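Side-chain contacts in hemoglobin subunit alpha (Isurus oxyrinchus, PDB 3MKB), which probably carries oxygen in shark blood, holding it reversibly at the iron of a heme bound within a globin chain of a four-chain haemoglobin: residues 83-86 / 87-91; 59-62 / 63-66. All blocks are in the same frame, centred on the assembly; numbering follows the deposited sequence.

Contact 1: residues 83-86 / 87-91; sequences LAVT and HGKKL. With HEM (protoporphyrin IX containing Fe), chain E.
The proximal side of the heme pocket is built here from helix 81-91, the F helix of the globin fold, where H87 reaches the heme and L83 and L91 touch the same porphyrin one turn to either side. NE2 of H87 binds the heme iron at 2.2 Å, making this the proximal histidine; H58 binds the same iron through its own NE2. CG of H87 lies anti to its carbonyl carbon (chi1 -79°), which carries the ring off the helix to the metal. Its other nitrogen turns back to the helix: ND1 gives a weak hydrogen bond to L83 O at 3.4 Å, with the oxygen at the ring edge, near its plane. The same oxygen takes the backbone N-H of H87, so two donors of one residue share it. Beside the ring, L83 runs in the same direction and sets CD1 3.8 Å from the heme methyl CMA. One turn further on, L91 places CD1 over the centre of one imidazole face, 3.6 Å above its plane, and also 3.6 Å from heme C4D; CG2 of T86 packs against the side of that methyl. Were L91 cut back to an alanine, the imidazole face and the pyrrole beside it would probably lose the methyl they share, leaving the ring more room to turn. The helix widens here into a pi-type turn, L91 N bonding T86 O at 2.8 Å, almost straight at 178°. With a carbonyl at ND1 and a methyl over one face, the ring is probably restrained in its rotation about the iron bond, and the weak bond from ND1 would be expected to make NE2 a slightly more electron-rich ligand.

Contact 2: residues 59-62 / 63-66; sequences GGKV and IRAV. With HEM (protoporphyrin IX containing Fe), chain E.
R64 N donates to G60 O at 2.5 Å, nearly in line with the carbonyl, and I63 N bonds G59 O at 3.0 Å; A65 N to K61 O and V66 N to V62 O continue the same i to i+4 pattern. The R64 side chain then folds back along the helix, bent at chi3 (-147°), and lays one face of its guanidinium over CA of G60, with NH2 3.3 Å from G60 C. G60 has no side chain, which lets the guanidinium lie close against the backbone. Farther out, NH1 makes a long, weak ion pair with E22 on helix 21-35. This turn belongs to helix 53-70, the distal E helix of the globin fold, and V62 and A65 give it an apolar contact with the heme. V62 brings CG2 to 3.6 Å from the pyrrole nitrogen NB, that branch standing anti to the carbonyl carbon, and one turn on A65 CB meets the heme methyl CMB at 3.5 Å. K61 runs extended past the porphyrin margin, its CD 4.0 Å from heme CAA. On other sides of the helix, I63 packs on P21 and Y24 of helix 21-35, while V66 touches L127, L128 and I131 of helix 118-135.

Contact 2 comes first along the chain, on helix 53-70, and contact 1 follows on helix 81-91; their centres lie about 15 Å apart, with the heme between them. Both belong to the same globin fold, and together they supply six of the sixteen residues of the heme pocket. Contact 1 holds the iron from the proximal side, whereas contact 2 lines the distal side, next to H58, the other iron ligand. Beyond the porphyrin margin the two helices meet directly, L83 CD2 packing on A65 CB at 4.0 Å. The heme is thus clasped between the E and F helices, the arrangement by which globins hold their cofactor.

Contact 1: residues 83-86 / 87-91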
loop_
_atom_site.group_PDB
_atom_site.type_symbol
_atom_site.label_atom_id
_atom_site.label_comp_id
_atom_site.label_asym_id
_atom_site.label_seq_id
_atom_site.Cartn_x
_atom_site.Cartn_y
_atom_site.Cartn_z
ATOM N N LEU A 83 11.531 8.699 18.301
ATOM C CA LEU A 83 11.457 8.959 16.892
ATOM C C LEU A 83 10.014 8.841 16.353
ATOM O O LEU A 83 9.601 9.589 15.446
ATOM C CB LEU A 83 12.419 8.006 16.179
ATOM C CG LEU A 83 13.294 8.642 15.110
ATOM C CD1 LEU A 83 13.368 10.194 15.208
ATOM C CD2 LEU A 83 14.656 7.985 15.204
ATOM N N ALA A 84 9.273 7.887 16.894
ATOM C CA ALA A 84 7.873 7.722 16.605
ATOM C C ALA A 84 7.105 9.020 16.962
ATOM O O ALA A 84 6.231 9.482 16.206
ATOM C CB ALA A 84 7.337 6.570 17.420
ATOM N N VAL A 85 7.429 9.610 18.113
ATOM C CA VAL A 85 6.811 10.912 18.479
ATOM C C VAL A 85 7.180 12.079 17.565
ATOM O O VAL A 85 6.323 12.869 17.220
ATOM C CB VAL A 85 7.063 11.290 19.966
ATOM C CG1 VAL A 85 6.653 12.766 20.241
ATOM C CG2 VAL A 85 6.308 10.360 20.849
ATOM N N THR A 86 8.436 12.203 17.182
ATOM C CA THR A 86 8.844 13.255 16.269
ATOM C C THR A 86 8.179 13.091 14.893
ATOM O O THR A 86 7.584 14.073 14.364
ATOM C CB THR A 86 10.380 13.325 16.149
ATOM O OG1 THR A 86 10.916 13.636 17.466
ATOM C CG2 THR A 86 10.772 14.420 15.211
ATOM N N HIS A 87 8.233 11.873 14.336
ATOM C CA HIS A 87 7.643 11.670 12.999
ATOM C C HIS A 87 6.154 11.704 12.972
ATOM O O HIS A 87 5.543 12.251 12.024
ATOM C CB HIS A 87 8.190 10.423 12.286
ATOM C CG HIS A 87 9.529 10.669 11.686
ATOM N ND1 HIS A 87 10.681 10.617 12.434
ATOM C CD2 HIS A 87 9.899 11.077 10.450
ATOM C CE1 HIS A 87 11.712 10.924 11.664
ATOM N NE2 HIS A 87 11.267 11.208 10.457
ATOM N N GLY A 88 5.583 11.102 14.006
ATOM C CA GLY A 88 4.185 10.963 14.119
ATOM C C GLY A 88 3.454 12.197 14.625
ATOM O O GLY A 88 2.342 12.411 14.201
ATOM N N LYS A 89 4.051 12.973 15.537
ATOM C CA LYS A 89 3.336 14.115 16.176
ATOM C C LYS A 89 3.844 15.515 15.766
ATOM O O LYS A 89 3.067 16.474 15.679
ATOM C CB LYS A 89 3.370 13.999 17.709
ATOM C CG LYS A 89 2.659 12.784 18.250
ATOM C CD LYS A 89 1.153 13.046 18.125
ATOM C CE LYS A 89 0.384 12.590 19.336
ATOM N NZ LYS A 89 0.292 11.116 19.331
ATOM N N LYS A 90 5.138 15.639 15.529
ATOM C CA LYS A 90 5.676 16.918 15.105
ATOM C C LYS A 90 5.733 17.054 13.560
ATOM O O LYS A 90 5.114 17.960 12.975
ATOM C CB LYS A 90 7.067 17.142 15.734
ATOM C CG LYS A 90 7.838 18.304 15.109
ATOM C CD LYS A 90 9.172 18.430 15.820
ATOM C CE LYS A 90 9.954 19.670 15.425
ATOM N NZ LYS A 90 11.037 19.875 16.444
ATOM N N LEU A 91 6.442 16.147 12.911
ATOM C CA LEU A 91 6.634 16.252 11.429
ATOM C C LEU A 91 5.400 15.831 10.650
ATOM O O LEU A 91 5.188 16.334 9.528
ATOM C CB LEU A 91 7.840 15.420 10.960
ATOM C CG LEU A 91 9.181 15.729 11.634
ATOM C CD1 LEU A 91 10.156 14.541 11.510
ATOM C CD2 LEU A 91 9.743 17.050 11.032
HETATM C CHA HEM E . 14.161 14.416 10.680
HETATM C CHB HEM E . 15.096 9.736 11.359
HETATM C CHC HEM E . 12.105 8.489 7.691
HETATM C CHD HEM E . 10.833 13.111 7.272
HETATM C C1A HEM E . 14.673 13.261 11.228
HETATM C C2A HEM E . 15.585 13.149 12.339
HETATM C C3A HEM E . 15.843 11.844 12.569
HETATM C C4A HEM E . 15.118 11.098 11.545
HETATM C CMA HEM E . 16.751 11.187 13.676
HETATM C CAA HEM E . 15.987 14.393 13.152
HETATM C CBA HEM E . 14.851 14.311 14.226
HETATM C CGA HEM E . 15.140 15.160 15.426
HETATM O O1A HEM E . 15.917 16.156 15.255
HETATM O O2A HEM E . 14.606 14.866 16.539
HETATM C C1B HEM E . 14.352 9.010 10.444
HETATM C C2B HEM E . 14.288 7.568 10.380
HETATM C C3B HEM E . 13.492 7.227 9.354
HETATM C C4B HEM E . 12.987 8.435 8.752
HETATM C CMB HEM E . 15.026 6.548 11.293
HETATM C CAB HEM E . 13.081 5.805 8.893
HETATM C CBB HEM E . 13.759 4.666 9.121
HETATM C C1C HEM E . 11.474 9.622 7.212
HETATM C C2C HEM E . 10.527 9.687 6.096
HETATM C C3C HEM E . 10.172 10.986 5.940
HETATM C C4C HEM E . 10.888 11.766 6.967
HETATM C CMC HEM E . 10.130 8.422 5.281
HETATM C CAC HEM E . 9.186 11.510 4.861
HETATM C CBC HEM E . 9.102 10.898 3.643
HETATM C C1D HEM E . 11.671 13.850 8.108
HETATM C C2D HEM E . 11.738 15.286 8.059
HETATM C C3D HEM E . 12.787 15.745 9.029
HETATM C C4D HEM E . 13.212 14.508 9.670
HETATM C CMD HEM E . 10.949 16.229 7.107
HETATM C CAD HEM E . 13.175 17.250 9.266
HETATM C CBD HEM E . 14.478 17.727 8.551
HETATM C CGD HEM E . 14.408 17.994 7.029
HETATM O O1D HEM E . 13.479 18.705 6.509
HETATM O O2D HEM E . 15.298 17.506 6.275
HETATM N NA HEM E . 14.431 12.006 10.781
HETATM N NB HEM E . 13.525 9.528 9.417
HETATM N NC HEM E . 11.624 10.892 7.686
HETATM N ND HEM E . 12.567 13.399 9.083
HETATM FE FE HEM E . 13.058 11.429 9.251
#

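Contact 2: residues 59-62 / 63-66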
loop_
_atom_site.group_PDB
_atom_site.type_symbol
_atom_site.label_atom_id
_atom_site.label_comp_id
_atom_site.label_asym_id
_atom_site.label_seq_id
_atom_site.Cartn_x
_atom_site.Cartn_y
_atom_site.Cartn_z
ATOM N N GLY A 59 19.858 11.962 5.452
ATOM C CA GLY A 59 20.263 10.601 5.179
ATOM C C GLY A 59 21.110 9.987 6.287
ATOM O O GLY A 59 20.875 8.859 6.706
ATOM N N GLY A 60 22.102 10.716 6.767
ATOM C CA GLY A 60 22.947 10.184 7.874
ATOM C C GLY A 60 22.114 9.883 9.100
ATOM O O GLY A 60 22.260 8.804 9.757
ATOM N N LYS A 61 21.270 10.848 9.459
ATOM C CA LYS A 61 20.357 10.694 10.606
ATOM C C LYS A 61 19.493 9.456 10.452
ATOM O O LYS A 61 19.353 8.688 11.403
ATOM C CB LYS A 61 19.486 11.928 10.766
ATOM C CG LYS A 61 20.315 13.167 11.161
ATOM C CD LYS A 61 19.494 14.480 11.161
ATOM C CE LYS A 61 20.387 15.648 11.621
ATOM N NZ LYS A 61 19.629 16.886 11.376
ATOM N N VAL A 62 18.880 9.260 9.268
ATOM C CA VAL A 62 18.180 7.997 9.010
ATOM C C VAL A 62 19.042 6.737 9.300
ATOM O O VAL A 62 18.649 5.859 10.104
ATOM C CB VAL A 62 17.593 7.939 7.538
ATOM C CG1 VAL A 62 17.015 6.555 7.245
ATOM C CG2 VAL A 62 16.489 8.982 7.395
ATOM N N ILE A 63 20.219 6.668 8.680
ATOM C CA ILE A 63 21.019 5.473 8.724
ATOM C C ILE A 63 21.624 5.341 10.123
ATOM O O ILE A 63 21.641 4.210 10.665
ATOM C CB ILE A 63 22.097 5.414 7.600
ATOM C CG1 ILE A 63 21.436 5.338 6.221
ATOM C CG2 ILE A 63 23.058 4.235 7.832
ATOM C CD1 ILE A 63 20.586 4.103 5.929
ATOM N N ARG A 64 22.037 6.466 10.735
ATOM C CA ARG A 64 22.543 6.352 12.138
ATOM C C ARG A 64 21.507 5.719 13.026
ATOM O O ARG A 64 21.870 4.865 13.877
ATOM C CB ARG A 64 23.043 7.662 12.728
ATOM C CG ARG A 64 24.495 7.994 12.300
ATOM C CD ARG A 64 24.838 9.467 12.710
ATOM N NE ARG A 64 25.750 10.051 11.730
ATOM C CZ ARG A 64 25.432 11.045 10.900
ATOM N NH1 ARG A 64 26.354 11.487 10.033
ATOM N NH2 ARG A 64 24.220 11.623 10.968
ATOM N N ALA A 65 20.236 6.121 12.836
ATOM C CA ALA A 65 19.116 5.588 13.595
ATOM C C ALA A 65 18.818 4.108 13.296
ATOM O O ALA A 65 18.457 3.305 14.195
ATOM C CB ALA A 65 17.841 6.466 13.391
ATOM N N VAL A 66 18.922 3.723 12.027
ATOM C CA VAL A 66 18.782 2.326 11.704
ATOM C C VAL A 66 19.868 1.517 12.396
ATOM O O VAL A 66 19.571 0.439 12.933
ATOM C CB VAL A 66 18.772 2.036 10.157
ATOM C CG1 VAL A 66 18.820 0.521 9.910
ATOM C CG2 VAL A 66 17.501 2.602 9.579
HETATM C CHA HEM E . 14.161 14.416 10.680
HETATM C CHB HEM E . 15.096 9.736 11.359
HETATM C CHC HEM E . 12.105 8.489 7.691
HETATM C CHD HEM E . 10.833 13.111 7.272
HETATM C C1A HEM E . 14.673 13.261 11.228
HETATM C C2A HEM E . 15.585 13.149 12.339
HETATM C C3A HEM E . 15.843 11.844 12.569
HETATM C C4A HEM E . 15.118 11.098 11.545
HETATM C CMA HEM E . 16.751 11.187 13.676
HETATM C CAA HEM E . 15.987 14.393 13.152
HETATM C CBA HEM E . 14.851 14.311 14.226
HETATM C CGA HEM E . 15.140 15.160 15.426
HETATM O O1A HEM E . 15.917 16.156 15.255
HETATM O O2A HEM E . 14.606 14.866 16.539
HETATM C C1B HEM E . 14.352 9.010 10.444
HETATM C C2B HEM E . 14.288 7.568 10.380
HETATM C C3B HEM E . 13.492 7.227 9.354
HETATM C C4B HEM E . 12.987 8.435 8.752
HETATM C CMB HEM E . 15.026 6.548 11.293
HETATM C CAB HEM E . 13.081 5.805 8.893
HETATM C CBB HEM E . 13.759 4.666 9.121
HETATM C C1C HEM E . 11.474 9.622 7.212
HETATM C C2C HEM E . 10.527 9.687 6.096
HETATM C C3C HEM E . 10.172 10.986 5.940
HETATM C C4C HEM E . 10.888 11.766 6.967
HETATM C CMC HEM E . 10.130 8.422 5.281
HETATM C CAC HEM E . 9.186 11.510 4.861
HETATM C CBC HEM E . 9.102 10.898 3.643
HETATM C C1D HEM E . 11.671 13.850 8.108
HETATM C C2D HEM E . 11.738 15.286 8.059
HETATM C C3D HEM E . 12.787 15.745 9.029
HETATM C C4D HEM E . 13.212 14.508 9.670
HETATM C CMD HEM E . 10.949 16.229 7.107
HETATM C CAD HEM E . 13.175 17.250 9.266
HETATM C CBD HEM E . 14.478 17.727 8.551
HETATM C CGD HEM E . 14.408 17.994 7.029
HETATM O O1D HEM E . 13.479 18.705 6.509
HETATM O O2D HEM E . 15.298 17.506 6.275
HETATM N NA HEM E . 14.431 12.006 10.781
HETATM N NB HEM E . 13.525 9.528 9.417
HETATM N NC HEM E . 11.624 10.892 7.686
HETATM N ND HEM E . 12.567 13.399 9.083
HETATM FE FE HEM E . 13.058 11.429 9.251
#